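Local structure of probable FAD-dependent oxidoreductase PA4991 (Pseudomonas aeruginosa PAO1, 5EZ7) at residues A223-K235 and I275-Q288. The protein binds one FAD per monomer and probably acts as a flavin-dependent oxidoreductase of the DAO family, with a physiological substrate that is still unknown. Numbering follows the deposited sequence.
Sequences AMQRRPLHMVMVK and IAETDGVARDEAAQ. With FAD (flavin-adenine dinucleotide), chain B.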
loop_
_atom_site.group_PDB
_atom_site.type_symbol
_atom_site.label_atom_id
_atom_site.label_comp_id
_atom_site.label_asym_id
_atom_site.label_seq_id
_atom_site.Cartn_x
_atom_site.Cartn_y
_atom_site.Cartn_z
ATOM N N ALA A 223 0.252 -12.665 -15.760
ATOM C CA ALA A 223 -0.240 -13.592 -14.738
ATOM C C ALA A 223 0.106 -13.037 -13.368
ATOM O O ALA A 223 1.066 -12.291 -13.233
ATOM C CB ALA A 223 0.332 -14.984 -14.926
ATOM N N MET A 224 -0.673 -13.425 -12.365
ATOM C CA MET A 224 -0.573 -12.892 -11.029
ATOM C C MET A 224 -0.293 -14.026 -10.089
ATOM O O MET A 224 -0.755 -15.148 -10.350
ATOM C CB MET A 224 -1.914 -12.270 -10.641
ATOM C CG MET A 224 -1.843 -11.404 -9.388
ATOM S SD MET A 224 -3.441 -10.638 -9.064
ATOM C CE MET A 224 -4.295 -12.056 -8.350
ATOM N N GLN A 225 0.431 -13.744 -8.999
ATOM C CA GLN A 225 0.559 -14.702 -7.888
ATOM C C GLN A 225 0.031 -14.056 -6.608
ATOM O O GLN A 225 -0.068 -12.846 -6.508
ATOM C CB GLN A 225 2.003 -15.216 -7.681
ATOM C CG GLN A 225 3.024 -14.122 -7.304
ATOM C CD GLN A 225 4.424 -14.651 -6.986
ATOM O OE1 GLN A 225 4.655 -15.814 -7.082
ATOM N NE2 GLN A 225 5.336 -13.785 -6.576
ATOM N N ARG A 226 -0.295 -14.897 -5.642
ATOM C CA ARG A 226 -0.844 -14.503 -4.346
ATOM C C ARG A 226 0.063 -15.107 -3.277
ATOM O O ARG A 226 0.234 -16.297 -3.243
ATOM C CB ARG A 226 -2.270 -15.039 -4.211
ATOM C CG ARG A 226 -3.337 -14.267 -4.990
ATOM C CD ARG A 226 -4.739 -14.789 -4.695
ATOM N NE ARG A 226 -5.518 -14.847 -5.916
ATOM C CZ ARG A 226 -6.578 -14.107 -6.222
ATOM N NH1 ARG A 226 -7.081 -13.242 -5.367
ATOM N NH2 ARG A 226 -7.155 -14.248 -7.417
ATOM N N ARG A 227 0.699 -14.287 -2.458
ATOM C CA ARG A 227 1.589 -14.813 -1.437
ATOM C C ARG A 227 1.015 -14.422 -0.109
ATOM O O ARG A 227 1.090 -13.256 0.280
ATOM C CB ARG A 227 2.984 -14.282 -1.593
ATOM C CG ARG A 227 3.673 -14.905 -2.792
ATOM C CD ARG A 227 4.844 -14.046 -3.236
ATOM N NE ARG A 227 5.883 -14.030 -2.211
ATOM C CZ ARG A 227 6.474 -12.955 -1.681
ATOM N NH1 ARG A 227 7.406 -13.126 -0.738
ATOM N NH2 ARG A 227 6.180 -11.732 -2.064
ATOM N N PRO A 228 0.406 -15.394 0.583
ATOM C CA PRO A 228 -0.298 -15.020 1.806
ATOM C C PRO A 228 0.649 -14.587 2.962
ATOM O O PRO A 228 1.835 -14.906 2.969
ATOM C CB PRO A 228 -1.090 -16.286 2.127
ATOM C CG PRO A 228 -0.191 -17.390 1.640
ATOM C CD PRO A 228 0.483 -16.861 0.411
ATOM N N LEU A 229 0.107 -13.791 3.866
ATOM C CA LEU A 229 0.742 -13.441 5.143
ATOM C C LEU A 229 -0.233 -13.786 6.268
ATOM O O LEU A 229 -1.445 -13.730 6.064
ATOM C CB LEU A 229 1.062 -11.941 5.176
ATOM C CG LEU A 229 2.303 -11.520 4.380
ATOM C CD1 LEU A 229 2.331 -10.027 4.265
ATOM C CD2 LEU A 229 3.609 -11.978 5.013
ATOM N N HIS A 230 0.287 -14.144 7.444
ATOM C CA HIS A 230 -0.504 -14.272 8.712
ATOM C C HIS A 230 0.009 -13.278 9.757
ATOM O O HIS A 230 0.864 -13.607 10.590
ATOM C CB HIS A 230 -0.391 -15.683 9.277
ATOM C CG HIS A 230 -1.475 -16.050 10.247
ATOM N ND1 HIS A 230 -1.566 -17.307 10.797
ATOM C CD2 HIS A 230 -2.533 -15.358 10.725
ATOM C CE1 HIS A 230 -2.634 -17.380 11.568
ATOM N NE2 HIS A 230 -3.244 -16.211 11.537
ATOM N N MET A 231 -0.514 -12.063 9.689
ATOM C CA MET A 231 -0.094 -10.976 10.555
ATOM C C MET A 231 -0.754 -11.123 11.912
ATOM O O MET A 231 -1.858 -11.639 11.993
ATOM C CB MET A 231 -0.526 -9.632 9.961
ATOM C CG MET A 231 -0.013 -9.313 8.557
ATOM S SD MET A 231 1.772 -9.214 8.399
ATOM C CE MET A 231 2.015 -7.642 9.237
ATOM N N VAL A 232 -0.086 -10.631 12.970
ATOM C CA VAL A 232 -0.567 -10.715 14.335
ATOM C C VAL A 232 -0.745 -9.302 14.861
ATOM O O VAL A 232 0.049 -8.430 14.577
ATOM C CB VAL A 232 0.415 -11.495 15.237
ATOM C CG1 VAL A 232 -0.155 -11.638 16.650
ATOM C CG2 VAL A 232 0.649 -12.876 14.681
ATOM N N MET A 233 -1.807 -9.068 15.622
ATOM C CA MET A 233 -2.040 -7.753 16.248
ATOM C C MET A 233 -2.149 -7.967 17.771
ATOM O O MET A 233 -2.877 -8.871 18.214
ATOM C CB MET A 233 -3.336 -7.111 15.737
ATOM C CG MET A 233 -3.343 -6.686 14.277
ATOM S SD MET A 233 -4.952 -6.123 13.632
ATOM C CE MET A 233 -5.836 -7.645 13.501
ATOM N N VAL A 234 -1.434 -7.144 18.554
ATOM C CA VAL A 234 -1.593 -7.098 20.016
ATOM C C VAL A 234 -2.076 -5.715 20.421
ATOM O O VAL A 234 -1.469 -4.716 20.040
ATOM C CB VAL A 234 -0.270 -7.285 20.779
ATOM C CG1 VAL A 234 -0.544 -7.712 22.210
ATOM C CG2 VAL A 234 0.602 -8.272 20.084
ATOM N N LYS A 235 -3.128 -5.674 21.232
ATOM C CA LYS A 235 -3.661 -4.427 21.751
ATOM C C LYS A 235 -3.584 -4.337 23.304
ATOM O O LYS A 235 -4.064 -5.186 24.002
ATOM C CB LYS A 235 -5.107 -4.281 21.287
ATOM C CG LYS A 235 -5.732 -2.977 21.775
ATOM C CD LYS A 235 -7.029 -2.611 21.038
ATOM C CE LYS A 235 -7.576 -1.333 21.688
ATOM N NZ LYS A 235 -8.936 -0.952 21.253
ATOM N N ILE A 275 7.735 -14.332 10.977
ATOM C CA ILE A 275 6.669 -14.931 11.765
ATOM C C ILE A 275 5.321 -14.935 10.992
ATOM O O ILE A 275 4.499 -15.822 11.216
ATOM C CB ILE A 275 6.499 -14.239 13.141
ATOM C CG1 ILE A 275 5.703 -15.134 14.099
ATOM C CG2 ILE A 275 5.840 -12.866 12.990
ATOM C CD1 ILE A 275 5.265 -14.458 15.382
ATOM N N ALA A 276 5.111 -13.956 10.109
ATOM C CA ALA A 276 3.905 -13.884 9.288
ATOM C C ALA A 276 4.030 -14.597 7.953
ATOM O O ALA A 276 3.060 -14.632 7.251
ATOM C CB ALA A 276 3.521 -12.445 9.058
ATOM N N GLU A 277 5.183 -15.179 7.608
ATOM C CA GLU A 277 5.400 -15.838 6.297
ATOM C C GLU A 277 5.000 -17.301 6.358
ATOM O O GLU A 277 4.160 -17.655 7.179
ATOM C CB GLU A 277 6.857 -15.650 5.821
ATOM C CG GLU A 277 7.151 -14.214 5.410
ATOM C CD GLU A 277 6.694 -13.858 3.996
ATOM O OE1 GLU A 277 6.129 -14.719 3.285
ATOM O OE2 GLU A 277 6.914 -12.694 3.578
ATOM N N THR A 278 5.579 -18.140 5.501
ATOM C CA THR A 278 5.159 -19.525 5.292
ATOM C C THR A 278 4.762 -20.386 6.542
ATOM O O THR A 278 3.701 -21.031 6.528
ATOM C CB THR A 278 6.241 -20.241 4.436
ATOM O OG1 THR A 278 6.378 -19.505 3.203
ATOM C CG2 THR A 278 5.877 -21.683 4.085
ATOM N N ASP A 279 5.580 -20.415 7.594
ATOM C CA ASP A 279 5.220 -21.216 8.774
ATOM C C ASP A 279 4.132 -20.530 9.588
ATOM O O ASP A 279 3.257 -21.196 10.094
ATOM C CB ASP A 279 6.428 -21.552 9.633
ATOM C CG ASP A 279 7.460 -22.347 8.879
ATOM O OD1 ASP A 279 7.106 -23.371 8.239
ATOM O OD2 ASP A 279 8.634 -21.930 8.910
ATOM N N GLY A 280 4.151 -19.209 9.652
ATOM C CA GLY A 280 3.021 -18.486 10.210
ATOM C C GLY A 280 1.721 -18.756 9.480
ATOM O O GLY A 280 0.676 -18.985 10.105
ATOM N N VAL A 281 1.785 -18.734 8.158
ATOM C CA VAL A 281 0.618 -19.052 7.344
ATOM C C VAL A 281 0.084 -20.441 7.686
ATOM O O VAL A 281 -1.113 -20.608 7.795
ATOM C CB VAL A 281 0.874 -18.875 5.814
ATOM C CG1 VAL A 281 -0.295 -19.401 4.980
ATOM C CG2 VAL A 281 1.089 -17.397 5.471
ATOM N N ALA A 282 0.954 -21.416 7.907
ATOM C CA ALA A 282 0.483 -22.782 8.174
ATOM C C ALA A 282 -0.128 -22.963 9.589
ATOM O O ALA A 282 -0.945 -23.848 9.794
ATOM C CB ALA A 282 1.610 -23.783 7.945
ATOM N N ARG A 283 0.278 -22.148 10.552
ATOM C CA ARG A 283 -0.288 -22.192 11.895
ATOM C C ARG A 283 -1.685 -21.552 11.916
ATOM O O ARG A 283 -1.942 -20.513 11.283
ATOM C CB ARG A 283 0.610 -21.443 12.900
ATOM C CG ARG A 283 1.962 -22.093 13.197
ATOM C CD ARG A 283 2.713 -21.370 14.326
ATOM N NE ARG A 283 3.298 -20.107 13.859
ATOM C CZ ARG A 283 4.548 -19.927 13.412
ATOM N NH1 ARG A 283 5.444 -20.926 13.366
ATOM N NH2 ARG A 283 4.926 -18.709 13.025
ATOM N N ASP A 284 -2.575 -22.157 12.686
ATOM C CA ASP A 284 -3.888 -21.578 12.945
ATOM C C ASP A 284 -3.764 -20.376 13.898
ATOM O O ASP A 284 -2.680 -20.056 14.396
ATOM C CB ASP A 284 -4.875 -22.646 13.476
ATOM C CG ASP A 284 -4.348 -23.377 14.731
ATOM O OD1 ASP A 284 -4.503 -22.839 15.866
ATOM O OD2 ASP A 284 -3.739 -24.480 14.561
ATOM N N GLU A 285 -4.886 -19.712 14.139
ATOM C CA GLU A 285 -4.890 -18.464 14.883
ATOM C C GLU A 285 -4.244 -18.543 16.317
ATOM O O GLU A 285 -3.420 -17.685 16.691
ATOM C CB GLU A 285 -6.312 -17.892 14.934
ATOM C CG GLU A 285 -6.330 -16.486 15.523
ATOM C CD GLU A 285 -7.710 -15.863 15.680
ATOM O OE1 GLU A 285 -8.666 -16.644 15.912
ATOM O OE2 GLU A 285 -7.809 -14.593 15.596
ATOM N N ALA A 286 -4.637 -19.569 17.075
ATOM C CA ALA A 286 -4.136 -19.801 18.413
ATOM C C ALA A 286 -2.658 -20.168 18.451
ATOM O O ALA A 286 -1.925 -19.644 19.263
ATOM C CB ALA A 286 -4.966 -20.874 19.114
ATOM N N ALA A 287 -2.242 -21.092 17.597
ATOM C CA ALA A 287 -0.819 -21.393 17.416
ATOM C C ALA A 287 -0.017 -20.144 16.994
ATOM O O ALA A 287 1.076 -19.905 17.501
ATOM C CB ALA A 287 -0.645 -22.519 16.399
ATOM N N GLN A 288 -0.580 -19.332 16.095
ATOM C CA GLN A 288 0.109 -18.102 15.656
ATOM C C GLN A 288 0.207 -17.045 16.752
ATOM O O GLN A 288 1.260 -16.423 16.919
ATOM C CB GLN A 288 -0.532 -17.524 14.387
ATOM C CG GLN A 288 0.145 -16.270 13.849
ATOM C CD GLN A 288 1.538 -16.505 13.282
ATOM O OE1 GLN A 288 2.249 -17.444 13.655
ATOM N NE2 GLN A 288 1.930 -15.642 12.370
HETATM P PA FAD B . -4.567 -2.714 -3.116
HETATM O O1A FAD B . -4.246 -1.873 -1.924
HETATM O O2A FAD B . -4.932 -4.163 -2.954
HETATM O O5B FAD B . -5.716 -1.956 -3.904
HETATM C C5B FAD B . -6.443 -2.560 -4.955
HETATM C C4B FAD B . -7.796 -1.879 -4.967
HETATM O O4B FAD B . -8.527 -2.298 -6.131
HETATM C C3B FAD B . -8.615 -2.236 -3.723
HETATM O O3B FAD B . -9.026 -1.058 -3.026
HETATM C C2B FAD B . -9.789 -3.013 -4.291
HETATM O O2B FAD B . -11.014 -2.851 -3.582
HETATM C C1B FAD B . -9.866 -2.499 -5.731
HETATM N N9A FAD B . -10.486 -3.453 -6.657
HETATM C C8A FAD B . -10.256 -4.776 -6.717
HETATM N N7A FAD B . -11.008 -5.330 -7.684
HETATM C C5A FAD B . -11.722 -4.356 -8.260
HETATM C C6A FAD B . -12.716 -4.287 -9.340
HETATM N N6A FAD B . -13.050 -5.414 -9.987
HETATM N N1A FAD B . -13.238 -3.091 -9.657
HETATM C C2A FAD B . -12.881 -1.975 -8.996
HETATM N N3A FAD B . -11.981 -1.963 -7.990
HETATM C C4A FAD B . -11.384 -3.112 -7.587
HETATM N N1 FAD B . 4.736 -2.333 1.384
HETATM C C2 FAD B . 5.625 -1.444 1.876
HETATM O O2 FAD B . 6.242 -0.699 1.078
HETATM N N3 FAD B . 5.872 -1.329 3.192
HETATM C C4 FAD B . 5.262 -2.086 4.100
HETATM O O4 FAD B . 5.498 -1.953 5.317
HETATM C C4X FAD B . 4.280 -3.076 3.642
HETATM N N5 FAD B . 3.633 -3.872 4.514
HETATM C C5X FAD B . 2.726 -4.767 4.083
HETATM C C6 FAD B . 2.069 -5.558 5.018
HETATM C C7 FAD B . 1.129 -6.486 4.619
HETATM C C7M FAD B . 0.420 -7.314 5.648
HETATM C C8 FAD B . 0.800 -6.620 3.177
HETATM C C8M FAD B . -0.231 -7.610 2.677
HETATM C C9 FAD B . 1.464 -5.839 2.249
HETATM C C9A FAD B . 2.425 -4.907 2.636
HETATM N N10 FAD B . 3.118 -4.083 1.706
HETATM C C10 FAD B . 4.042 -3.147 2.186
HETATM C "C1'" FAD B . 2.855 -4.146 0.278
HETATM C "C2'" FAD B . 1.724 -3.182 -0.035
HETATM O "O2'" FAD B . 0.665 -3.283 0.927
HETATM C "C3'" FAD B . 1.192 -3.408 -1.443
HETATM O "O3'" FAD B . 2.311 -3.557 -2.340
HETATM C "C4'" FAD B . 0.331 -2.231 -1.896
HETATM O "O4'" FAD B . -0.477 -1.727 -0.832
HETATM C "C5'" FAD B . -0.589 -2.624 -3.036
HETATM O "O5'" FAD B . -1.254 -1.451 -3.524
HETATM P P FAD B . -2.369 -1.613 -4.658
HETATM O O1P FAD B . -3.119 -0.311 -4.772
HETATM O O2P FAD B . -1.677 -2.186 -5.842
HETATM O O3P FAD B . -3.289 -2.797 -4.091
HETATM O O HOH W 1 3.831 -17.121 2.457
#
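P228 lays its ring crosswise against V281 of helix 278-282, CG lying 3.9 Å from CG1, while a water donates to P228 O and, weakly, to E277 OE1. L229 divides its methyls: CD2 meets A276 and the carboxylate of E277, which is salt-bridged to R317 of strand 309-320, and CD1 lies 3.6 Å from C7M of FAD. At H230 the backbone N donates almost straight (170°) to a lone pair of A276 O, 2.8 Å away. With CG anti to the backbone N (chi1 -160°), the imidazole reaches the carbonyl of G280 in the short helix, where ND1 donates to G280 O at 2.9 Å from above the carbonyl plane; NE2 bonds T312. Strand 224-236, antiparallel to its neighbours 267-272 and 309-320 in the large mixed sheet of this DAO-family enzyme, here carries residues 275-288. Q288 runs counter to the H230 side chain, its CG over one ring face in a CH-pi contact, and NE2 bridges H230 O (2.9 Å) and I275 O (2.8 Å); R283 fixes the amide by donating NE and NH2 to OE1. M231 bends back at chi2 and chi3, placing SD 3.6 Å from FAD C7M and also against A276 CB. Beyond it, V232 CG2 packs on Q288 CG at 3.5 Å.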